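Local coordinates for endoglucanase, glycoside hydrolase family 5 protein (Cytophaga hutchinsonii, PDB 5IHS) that probably cleaves internal beta-1,4-glucosidic bonds of cellulose as a periplasmic TIM-barrel endoglucanase, at residues Q235-D239 and M240-L244; E270-A274 and H275-Y279; S292-V295 and P296-P300; N208-R212 and Q213-Y217. All blocks are in the same frame, centred on the assembly; numbering follows the deposited sequence.

Contact 1. Residues Q235-D239 and M240-L244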
loop_
_atom_site.group_PDB
_atom_site.type_symbol
_atom_site.label_atom_id
_atom_site.label_comp_id
_atom_site.label_asym_id
_atom_site.label_seq_id
_atom_site.Cartn_x
_atom_site.Cartn_y
_atom_site.Cartn_z
ATOM N N GLN A 235 -14.828 -5.056 -10.051
ATOM C CA GLN A 235 -15.728 -4.278 -10.904
ATOM C C GLN A 235 -17.087 -4.077 -10.243
ATOM O O GLN A 235 -17.672 -2.989 -10.320
ATOM C CB GLN A 235 -15.885 -4.964 -12.264
ATOM C CG GLN A 235 -16.804 -4.223 -13.222
ATOM C CD GLN A 235 -16.234 -2.866 -13.630
ATOM O OE1 GLN A 235 -15.179 -2.792 -14.272
ATOM N NE2 GLN A 235 -16.910 -1.786 -13.238
ATOM N N LYS A 236 -17.604 -5.117 -9.585
ATOM C CA LYS A 236 -18.884 -4.992 -8.896
ATOM C C LYS A 236 -18.815 -3.962 -7.772
ATOM O O LYS A 236 -19.772 -3.219 -7.545
ATOM C CB LYS A 236 -19.343 -6.364 -8.391
ATOM C CG LYS A 236 -19.760 -7.304 -9.520
ATOM C CD LYS A 236 -20.105 -8.702 -9.038
ATOM C CE LYS A 236 -20.319 -9.645 -10.221
ATOM N NZ LYS A 236 -20.865 -10.975 -9.831
ATOM N N ALA A 237 -17.692 -3.892 -7.061
ATOM C CA ALA A 237 -17.538 -2.859 -6.040
ATOM C C ALA A 237 -17.503 -1.462 -6.660
ATOM O O ALA A 237 -18.097 -0.522 -6.117
ATOM C CB ALA A 237 -16.278 -3.121 -5.214
ATOM N N LEU A 238 -16.806 -1.303 -7.790
ATOM C CA LEU A 238 -16.805 -0.018 -8.481
ATOM C C LEU A 238 -18.213 0.364 -8.916
ATOM O O LEU A 238 -18.609 1.539 -8.823
ATOM C CB LEU A 238 -15.863 -0.086 -9.683
ATOM C CG LEU A 238 -14.390 -0.355 -9.375
ATOM C CD1 LEU A 238 -13.619 -0.533 -10.674
ATOM C CD2 LEU A 238 -13.787 0.756 -8.547
ATOM N N ASP A 239 -18.992 -0.620 -9.386
ATOM C CA ASP A 239 -20.370 -0.355 -9.796
ATOM C C ASP A 239 -21.190 0.217 -8.650
ATOM O O ASP A 239 -22.162 0.955 -8.874
ATOM C CB ASP A 239 -21.043 -1.656 -10.231
ATOM C CG ASP A 239 -20.495 -2.225 -11.527
ATOM O OD1 ASP A 239 -19.758 -1.529 -12.260
ATOM O OD2 ASP A 239 -20.842 -3.392 -11.822
ATOM N N MET A 240 -20.852 -0.163 -7.427
ATOM C CA MET A 240 -21.565 0.247 -6.232
ATOM C C MET A 240 -21.037 1.568 -5.681
ATOM O O MET A 240 -21.580 2.073 -4.689
ATOM C CB MET A 240 -21.488 -0.887 -5.182
ATOM C CG MET A 240 -22.138 -2.267 -5.613
ATOM S SD MET A 240 -21.632 -3.825 -4.750
ATOM C CE MET A 240 -22.489 -3.597 -3.206
ATOM N N GLY A 241 -19.983 2.125 -6.286
ATOM C CA GLY A 241 -19.584 3.506 -6.069
ATOM C C GLY A 241 -18.372 3.767 -5.197
ATOM O O GLY A 241 -18.088 4.940 -4.911
ATOM N N ILE A 242 -17.642 2.734 -4.765
ATOM C CA ILE A 242 -16.478 2.955 -3.906
ATOM C C ILE A 242 -15.192 3.019 -4.726
ATOM O O ILE A 242 -15.157 2.638 -5.903
ATOM C CB ILE A 242 -16.370 1.932 -2.749
ATOM C CG1 ILE A 242 -16.210 0.501 -3.265
ATOM C CG2 ILE A 242 -17.562 2.054 -1.801
ATOM C CD1 ILE A 242 -15.758 -0.503 -2.184
ATOM N N ALA A 243 -14.129 3.507 -4.094
ATOM C CA ALA A 243 -12.805 3.590 -4.687
ATOM C C ALA A 243 -11.893 2.555 -4.045
ATOM O O ALA A 243 -11.874 2.398 -2.818
ATOM C CB ALA A 243 -12.211 4.992 -4.478
ATOM N N LEU A 244 -11.133 1.857 -4.878
ATOM C CA LEU A 244 -10.232 0.795 -4.455
ATOM C C LEU A 244 -8.785 1.252 -4.578
ATOM O O LEU A 244 -8.443 2.057 -5.450
ATOM C CB LEU A 244 -10.418 -0.433 -5.347
ATOM C CG LEU A 244 -11.858 -0.948 -5.456
ATOM C CD1 LEU A 244 -11.923 -2.158 -6.359
ATOM C CD2 LEU A 244 -12.432 -1.274 -4.077
#
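With chi1 at 62°, Ile242 holds CG1 between its own backbone N and carbonyl carbon, a setting that turns CG1 back onto Ala237 in the last turn of helix 228-239. Its CD1 meets Ala237 CB at 4.0 Å, while CG1 lies 3.6 Å from Ala237 O; alanine is small enough to let the isoleucine branch close in on the helix. Leu238 has CG anti to its carbonyl carbon (chi1 -62°), and its CD2 methyl is 3.5 Å from Ile242 O and 4.0 Å from Leu244 CG, the two leucine side chains slanting across one another.

Above this apolar side the helix ends in a Schellman motif. Gly241 N bonds to Leu238 O at 2.9 Å, the donor standing well above the carbonyl plane, and more weakly to Ala237 O. Glycine suits the positive phi of 105°, since a beta carbon would press on the carbonyl O of Met240. Met240 N makes weak bonds to Lys236 O and Ala237 O, and Met240 CG, next beyond CB, lies 3.2 Å from Lys236 O. On the outer side, Gln235 NE2 reaches Asp239 OD1 at 3.0 Å, one helical turn on. Asn40 ND2 is bonded to both Leu238 O and Ile242 O. The helix-end carbonyls are thus answered by bent backbone bonds and the side-chain amide of Asn40, while apolar branches cover the buried side.

Contact 2. Residues E270-A274 and H275-Y279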
loop_
_atom_site.group_PDB
_atom_site.type_symbol
_atom_site.label_atom_id
_atom_site.label_comp_id
_atom_site.label_asym_id
_atom_site.label_seq_id
_atom_site.Cartn_x
_atom_site.Cartn_y
_atom_site.Cartn_z
ATOM N N GLU A 270 -3.617 -4.217 -16.915
ATOM C CA GLU A 270 -4.561 -3.652 -17.877
ATOM C C GLU A 270 -5.831 -3.180 -17.174
ATOM O O GLU A 270 -6.319 -2.069 -17.411
ATOM C CB GLU A 270 -4.877 -4.710 -18.932
ATOM C CG GLU A 270 -5.867 -4.327 -19.993
ATOM C CD GLU A 270 -5.936 -5.408 -21.061
ATOM O OE1 GLU A 270 -6.393 -6.529 -20.744
ATOM O OE2 GLU A 270 -5.490 -5.164 -22.205
ATOM N N PHE A 271 -6.373 -4.019 -16.295
ATOM C CA PHE A 271 -7.578 -3.671 -15.542
ATOM C C PHE A 271 -7.342 -2.479 -14.621
ATOM O O PHE A 271 -8.148 -1.540 -14.575
ATOM C CB PHE A 271 -8.013 -4.898 -14.741
ATOM C CG PHE A 271 -9.160 -4.650 -13.804
ATOM C CD1 PHE A 271 -10.462 -4.628 -14.271
ATOM C CD2 PHE A 271 -8.936 -4.466 -12.445
ATOM C CE1 PHE A 271 -11.522 -4.403 -13.404
ATOM C CE2 PHE A 271 -9.992 -4.244 -11.578
ATOM C CZ PHE A 271 -11.281 -4.218 -12.061
ATOM N N LEU A 272 -6.241 -2.506 -13.868
ATOM C CA LEU A 272 -5.975 -1.434 -12.919
ATOM C C LEU A 272 -5.777 -0.105 -13.635
ATOM O O LEU A 272 -6.305 0.927 -13.205
ATOM C CB LEU A 272 -4.764 -1.770 -12.052
ATOM C CG LEU A 272 -4.906 -3.062 -11.237
ATOM C CD1 LEU A 272 -3.582 -3.435 -10.599
ATOM C CD2 LEU A 272 -6.008 -2.936 -10.181
ATOM N N ASP A 273 -5.046 -0.112 -14.750
ATOM C CA ASP A 273 -4.849 1.123 -15.502
ATOM C C ASP A 273 -6.163 1.622 -16.094
ATOM O O ASP A 273 -6.405 2.834 -16.138
ATOM C CB ASP A 273 -3.813 0.903 -16.602
ATOM C CG ASP A 273 -2.387 0.805 -16.071
ATOM O OD1 ASP A 273 -2.110 1.191 -14.909
ATOM O OD2 ASP A 273 -1.527 0.361 -16.870
ATOM N N ALA A 274 -7.016 0.707 -16.565
ATOM C CA ALA A 274 -8.291 1.121 -17.143
ATOM C C ALA A 274 -9.143 1.878 -16.135
ATOM O O ALA A 274 -9.923 2.758 -16.521
ATOM C CB ALA A 274 -9.052 -0.102 -17.659
ATOM N N HIS A 275 -9.010 1.546 -14.852
ATOM C CA HIS A 275 -9.795 2.132 -13.770
ATOM C C HIS A 275 -8.991 3.102 -12.916
ATOM O O HIS A 275 -9.492 3.581 -11.898
ATOM C CB HIS A 275 -10.407 1.022 -12.917
ATOM C CG HIS A 275 -11.387 0.203 -13.679
ATOM N ND1 HIS A 275 -12.683 0.627 -13.893
ATOM C CD2 HIS A 275 -11.242 -0.948 -14.376
ATOM C CE1 HIS A 275 -13.311 -0.265 -14.638
ATOM N NE2 HIS A 275 -12.462 -1.228 -14.944
ATOM N N LYS A 276 -7.761 3.406 -13.318
ATOM C CA LYS A 276 -6.897 4.334 -12.594
ATOM C C LYS A 276 -6.756 3.945 -11.118
ATOM O O LYS A 276 -6.770 4.801 -10.225
ATOM C CB LYS A 276 -7.375 5.780 -12.764
ATOM C CG LYS A 276 -7.460 6.190 -14.225
ATOM C CD LYS A 276 -8.028 7.576 -14.394
ATOM C CE LYS A 276 -8.118 8.000 -15.863
ATOM N NZ LYS A 276 -8.426 6.918 -16.829
ATOM N N ILE A 277 -6.561 2.650 -10.872
ATOM C CA ILE A 277 -6.384 2.112 -9.524
ATOM C C ILE A 277 -4.894 2.044 -9.206
ATOM O O ILE A 277 -4.106 1.458 -9.959
ATOM C CB ILE A 277 -7.041 0.725 -9.392
ATOM C CG1 ILE A 277 -8.552 0.840 -9.622
ATOM C CG2 ILE A 277 -6.738 0.127 -8.021
ATOM C CD1 ILE A 277 -9.280 -0.509 -9.713
ATOM N N SER A 278 -4.506 2.646 -8.082
ATOM C CA SER A 278 -3.114 2.648 -7.661
ATOM C C SER A 278 -2.691 1.259 -7.184
ATOM O O SER A 278 -3.506 0.478 -6.674
ATOM C CB SER A 278 -2.936 3.647 -6.519
ATOM O OG SER A 278 -3.146 4.994 -6.931
ATOM N N TYR A 279 -1.391 0.969 -7.317
ATOM C CA TYR A 279 -0.902 -0.365 -6.985
ATOM C C TYR A 279 0.533 -0.377 -6.464
ATOM O O TYR A 279 1.386 0.381 -6.927
ATOM C CB TYR A 279 -1.087 -1.332 -8.161
ATOM C CG TYR A 279 -0.501 -1.011 -9.528
ATOM C CD1 TYR A 279 0.843 -1.245 -9.813
ATOM C CD2 TYR A 279 -1.317 -0.603 -10.574
ATOM C CE1 TYR A 279 1.358 -1.065 -11.077
ATOM C CE2 TYR A 279 -0.806 -0.424 -11.859
ATOM C CZ TYR A 279 0.529 -0.670 -12.105
ATOM O OH TYR A 279 1.006 -0.494 -13.396
#
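A Schellman motif with Lys276 as its C-prime residue ends helix 262-274; lysine takes the positive phi (53°), which non-glycine residues can adopt. Ile277 N gives an almost straight bond to Leu272 O (2.9 Å), and Lys276 N reaches Asp273 O at 3.2 Å from above the carbonyl plane. Inside the turn, Leu272 uses both branches: CD2 packs on Ile277 CG2 at 3.8 Å, the chains at about a right angle, and CD1 meets Tyr279 CD2 at 3.6 Å. Phe271, with CG anti to the backbone N (chi1 174°), brings its ring to the imidazole of His275, which it meets obliquely. His275 CD2 lies over one face near the rim, 3.6 Å from Phe271 CE1, with the ring planes 50° apart. With an alanine in place of His275, the phenyl face would probably lose this cover, as would Leu238 and Gln235 of helix 228-239, on which the imidazole also packs. Asp273 OD1 lies at the edge of the Tyr279 ring, 3.7 Å from CE2, but its charge is met by Arg53 and Lys323, while Tyr279 OH bonds to Asp319. A capped helix whose loop leads into the next barrel strand is the alpha-to-beta return of a TIM barrel.

Contact 3. Residues S292-V295 and P296-P300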
loop_
_atom_site.group_PDB
_atom_site.type_symbol
_atom_site.label_atom_id
_atom_site.label_comp_id
_atom_site.label_asym_id
_atom_site.label_seq_id
_atom_site.Cartn_x
_atom_site.Cartn_y
_atom_site.Cartn_z
ATOM N N SER A 292 9.740 -12.062 -3.658
ATOM C CA SER A 292 10.787 -11.099 -3.355
ATOM C C SER A 292 11.290 -10.463 -4.636
ATOM O O SER A 292 11.540 -11.147 -5.626
ATOM C CB SER A 292 11.946 -11.785 -2.664
ATOM O OG SER A 292 11.540 -12.236 -1.390
ATOM N N ALA A 293 11.481 -9.146 -4.594
ATOM C CA ALA A 293 11.936 -8.391 -5.760
ATOM C C ALA A 293 13.448 -8.445 -5.963
ATOM O O ALA A 293 13.932 -8.167 -7.070
ATOM C CB ALA A 293 11.522 -6.929 -5.611
ATOM N N ILE A 294 14.200 -8.747 -4.906
ATOM C CA ILE A 294 15.654 -8.683 -4.934
ATOM C C ILE A 294 16.215 -9.989 -4.371
ATOM O O ILE A 294 15.550 -10.695 -3.612
ATOM C CB ILE A 294 16.185 -7.428 -4.190
ATOM C CG1 ILE A 294 15.782 -7.464 -2.709
ATOM C CG2 ILE A 294 15.695 -6.161 -4.891
ATOM C CD1 ILE A 294 16.142 -6.199 -1.905
ATOM N N VAL A 295 17.439 -10.322 -4.780
ATOM C CA VAL A 295 18.064 -11.600 -4.432
ATOM C C VAL A 295 18.555 -11.612 -2.989
ATOM O O VAL A 295 18.766 -10.552 -2.387
ATOM C CB VAL A 295 19.227 -11.931 -5.380
ATOM C CG1 VAL A 295 18.751 -12.000 -6.812
ATOM C CG2 VAL A 295 20.367 -10.925 -5.232
ATOM N N PRO A 296 18.797 -12.790 -2.411
ATOM C CA PRO A 296 19.356 -12.853 -1.054
ATOM C C PRO A 296 20.612 -12.006 -0.923
ATOM O O PRO A 296 21.500 -12.035 -1.776
ATOM C CB PRO A 296 19.626 -14.348 -0.862
ATOM C CG PRO A 296 18.539 -14.987 -1.680
ATOM C CD PRO A 296 18.436 -14.130 -2.909
ATOM N N ALA A 297 20.661 -11.228 0.160
ATOM C CA ALA A 297 21.772 -10.351 0.524
ATOM C C ALA A 297 21.851 -9.087 -0.328
ATOM O O ALA A 297 22.825 -8.338 -0.214
ATOM C CB ALA A 297 23.129 -11.068 0.554
ATOM N N ALA A 298 20.853 -8.806 -1.159
ATOM C CA ALA A 298 20.864 -7.552 -1.899
ATOM C C ALA A 298 21.025 -6.379 -0.935
ATOM O O ALA A 298 20.432 -6.356 0.146
ATOM C CB ALA A 298 19.570 -7.409 -2.698
ATOM N N SER A 299 21.822 -5.399 -1.343
ATOM C CA SER A 299 22.290 -4.355 -0.439
ATOM C C SER A 299 21.140 -3.663 0.291
ATOM O O SER A 299 20.176 -3.215 -0.349
ATOM C CB SER A 299 23.063 -3.292 -1.214
ATOM O OG SER A 299 23.406 -2.214 -0.359
ATOM N N PRO A 300 21.253 -3.469 1.606
ATOM C CA PRO A 300 20.270 -2.643 2.316
ATOM C C PRO A 300 20.299 -1.173 1.928
ATOM O O PRO A 300 19.423 -0.424 2.376
ATOM C CB PRO A 300 20.649 -2.835 3.794
ATOM C CG PRO A 300 21.508 -4.033 3.837
ATOM C CD PRO A 300 22.224 -4.079 2.532
#
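Ala298 CB is the bump of this contact, and the curved flank of Ile294 is the hollow that receives it. The methyl lies 3.7 Å from Ile294 CB and equally 3.7 Å from Ile294 CD1, with CG1 between them barely farther away. A chi1 of 62° turns that concave edge toward the alanine, placing CG1 between the backbone N and the carbonyl carbon, from where CD1 carries on past the methyl. A group this small fits the place, with Val295 O also close, 3.3 Å from Ala298 CB. Val295 CG2 stands farther off, at 4.4 Å from the same methyl.

What folds the chain back so that Ala298 can dock is a type II beta turn from Val295 to Ala298, closed by Ala298 N bonding to Val295 O at 3.0 Å (154°). Pro296 suits the second position, where its ring fixes phi at -52°, and its CD presses tightly on Val295 CB at 3.4 Å. Ala297 takes the positive phi often given to glycine; its methyl points outward, and its N bonds to Asp286 OD2.

Tyr66 and Trp304 pack on Ile294, and Trp304 also touches Ala298. The turn belongs to the long loop between strand 279-284 and helix 311-329, tied by backbone bonds from Ala293 to Ser283 and Thr310, and from Val295 to Asp308.

Contact 4. Residues N208-R212 and Q213-Y217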
loop_
_atom_site.group_PDB
_atom_site.type_symbol
_atom_site.label_atom_id
_atom_site.label_comp_id
_atom_site.label_asym_id
_atom_site.label_seq_id
_atom_site.Cartn_x
_atom_site.Cartn_y
_atom_site.Cartn_z
ATOM N N ASN A 208 -21.918 -1.586 2.325
ATOM C CA ASN A 208 -22.077 -0.866 3.585
ATOM C C ASN A 208 -20.842 -0.015 3.814
ATOM O O ASN A 208 -20.047 -0.268 4.734
ATOM C CB ASN A 208 -22.299 -1.830 4.746
ATOM C CG ASN A 208 -22.534 -1.105 6.057
ATOM O OD1 ASN A 208 -22.934 0.069 6.087
ATOM N ND2 ASN A 208 -22.277 -1.798 7.151
ATOM N N PRO A 209 -20.656 1.018 2.995
ATOM C CA PRO A 209 -19.418 1.790 3.055
ATOM C C PRO A 209 -19.347 2.678 4.284
ATOM O O PRO A 209 -20.342 2.996 4.942
ATOM C CB PRO A 209 -19.473 2.631 1.776
ATOM C CG PRO A 209 -20.945 2.778 1.498
ATOM C CD PRO A 209 -21.513 1.450 1.875
ATOM N N ILE A 210 -18.118 3.078 4.587
ATOM C CA ILE A 210 -17.856 4.096 5.596
ATOM C C ILE A 210 -18.150 5.446 4.951
ATOM O O ILE A 210 -17.441 5.882 4.042
ATOM C CB ILE A 210 -16.412 4.012 6.096
ATOM C CG1 ILE A 210 -16.194 2.673 6.805
ATOM C CG2 ILE A 210 -16.113 5.167 7.045
ATOM C CD1 ILE A 210 -14.735 2.320 7.028
ATOM N N THR A 211 -19.215 6.091 5.404
ATOM C CA THR A 211 -19.734 7.305 4.769
ATOM C C THR A 211 -19.036 8.524 5.369
ATOM O O THR A 211 -19.616 9.354 6.077
ATOM C CB THR A 211 -21.255 7.343 4.893
ATOM O OG1 THR A 211 -21.627 7.082 6.247
ATOM C CG2 THR A 211 -21.893 6.271 3.993
ATOM N N ARG A 212 -17.734 8.593 5.080
ATOM C CA ARG A 212 -16.849 9.648 5.549
ATOM C C ARG A 212 -15.953 10.069 4.388
ATOM O O ARG A 212 -15.782 9.334 3.412
ATOM C CB ARG A 212 -16.007 9.178 6.752
ATOM C CG ARG A 212 -16.858 8.679 7.920
ATOM C CD ARG A 212 -16.034 8.218 9.110
ATOM N NE ARG A 212 -16.896 7.714 10.174
ATOM C CZ ARG A 212 -16.467 7.336 11.371
ATOM N NH1 ARG A 212 -15.180 7.407 11.668
ATOM N NH2 ARG A 212 -17.322 6.879 12.274
ATOM N N GLN A 213 -15.379 11.265 4.501
ATOM C CA GLN A 213 -14.579 11.819 3.421
ATOM C C GLN A 213 -13.264 11.063 3.222
ATOM O O GLN A 213 -12.590 10.699 4.184
ATOM C CB GLN A 213 -14.278 13.274 3.771
ATOM C CG GLN A 213 -13.550 14.056 2.707
ATOM C CD GLN A 213 -14.432 14.383 1.515
ATOM O OE1 GLN A 213 -15.635 14.626 1.667
ATOM N NE2 GLN A 213 -13.836 14.392 0.321
ATOM N N ASN A 214 -12.885 10.869 1.950
ATOM C CA ASN A 214 -11.542 10.422 1.561
ATOM C C ASN A 214 -11.168 9.062 2.152
ATOM O O ASN A 214 -10.048 8.856 2.629
ATOM C CB ASN A 214 -10.504 11.502 1.856
ATOM C CG ASN A 214 -10.745 12.744 1.042
ATOM O OD1 ASN A 214 -11.550 12.740 0.109
ATOM N ND2 ASN A 214 -10.060 13.816 1.389
ATOM N N ILE A 215 -12.106 8.112 2.042
ATOM C CA ILE A 215 -11.900 6.709 2.398
ATOM C C ILE A 215 -11.836 5.878 1.118
ATOM O O ILE A 215 -12.656 6.051 0.204
ATOM C CB ILE A 215 -13.026 6.185 3.315
ATOM C CG1 ILE A 215 -13.244 7.094 4.525
ATOM C CG2 ILE A 215 -12.742 4.742 3.751
ATOM C CD1 ILE A 215 -12.027 7.286 5.409
ATOM N N MET A 216 -10.862 4.974 1.058
ATOM C CA MET A 216 -10.755 3.974 0.008
ATOM C C MET A 216 -10.707 2.594 0.645
ATOM O O MET A 216 -10.532 2.453 1.858
ATOM C CB MET A 216 -9.498 4.207 -0.842
ATOM C CG MET A 216 -9.424 5.602 -1.446
ATOM S SD MET A 216 -7.942 5.910 -2.423
ATOM C CE MET A 216 -8.411 5.173 -3.979
ATOM N N TYR A 217 -10.824 1.563 -0.194
ATOM C CA TYR A 217 -10.925 0.184 0.270
ATOM C C TYR A 217 -9.875 -0.678 -0.410
ATOM O O TYR A 217 -9.606 -0.536 -1.607
ATOM C CB TYR A 217 -12.353 -0.356 0.044
ATOM C CG TYR A 217 -13.364 0.545 0.720
ATOM C CD1 TYR A 217 -13.852 1.656 0.068
ATOM C CD2 TYR A 217 -13.768 0.329 2.028
ATOM C CE1 TYR A 217 -14.728 2.528 0.691
ATOM C CE2 TYR A 217 -14.654 1.183 2.659
ATOM C CZ TYR A 217 -15.129 2.287 1.987
ATOM O OH TYR A 217 -16.005 3.140 2.621
HETATM O O HOH W 1 -16.577 5.419 1.339
HETATM O O HOH W 2 -14.909 8.091 0.924
#
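The Tyr217 ring is approached at its hydroxyl edge by Ile210 N and a water, both near the ring plane, while Pro209 CB comes in obliquely, 3.6 Å from Tyr217 OH. Ile210 N donates to that oxygen at 2.9 Å with a bent angle of 139°. The water lies 2.7 Å from Tyr217 OH and donates to Ile210 O at 2.9 Å, so the phenol takes the N-H of Ile210 and shares a water with its carbonyl. A phenylalanine in place of Tyr217 would probably leave Ile210 N without its acceptor and the water with one anchor fewer. A second water bridges the turn, donating to Arg212 O at 2.9 Å and accepting from Ile215 N at 3.0 Å. Beside it, Ile215 CG1 rests 3.6 Å from Arg212 O and 4.3 Å from Ile210 CG2; branched apolar chains suit this inner side. The exposed Gln213 turns its NE2 to Asn214 OD1, bonding from above the carbonyl plane of Asn214. Ile210 and Ile215 pack against helix 167-185 and strand 191-193, while Tyr217 sits on strand 215-221, backbone-bonded to Ala243 and Phe245 where strand 244-249 begins.

In the fold
Contacts 1, 2 and 4 all lie where the chain enters a strand of the eight-stranded barrel; contacts 1 and 2 come straight off a helix, contact 4 from a hydrated turn. Each pairs a buried apolar inner side with a more exposed outer side. Contact 1 touches both of the others, through Leu244 O against Ile277 CG2 of contact 2 and a probable hydrogen bond from Tyr217 N of contact 4 to Ala243 O, while contacts 2 and 4 do not meet. Contacts 1 and 2 share a Schellman end, with glycine or lysine at the positive-phi position, whereas contact 4 relies on a phenol and waters. Contact 3, a half-buried proline turn after the last strand, keeps its nearest atoms about 13 Å from contact 2 and 22 Å from contacts 1 and 4.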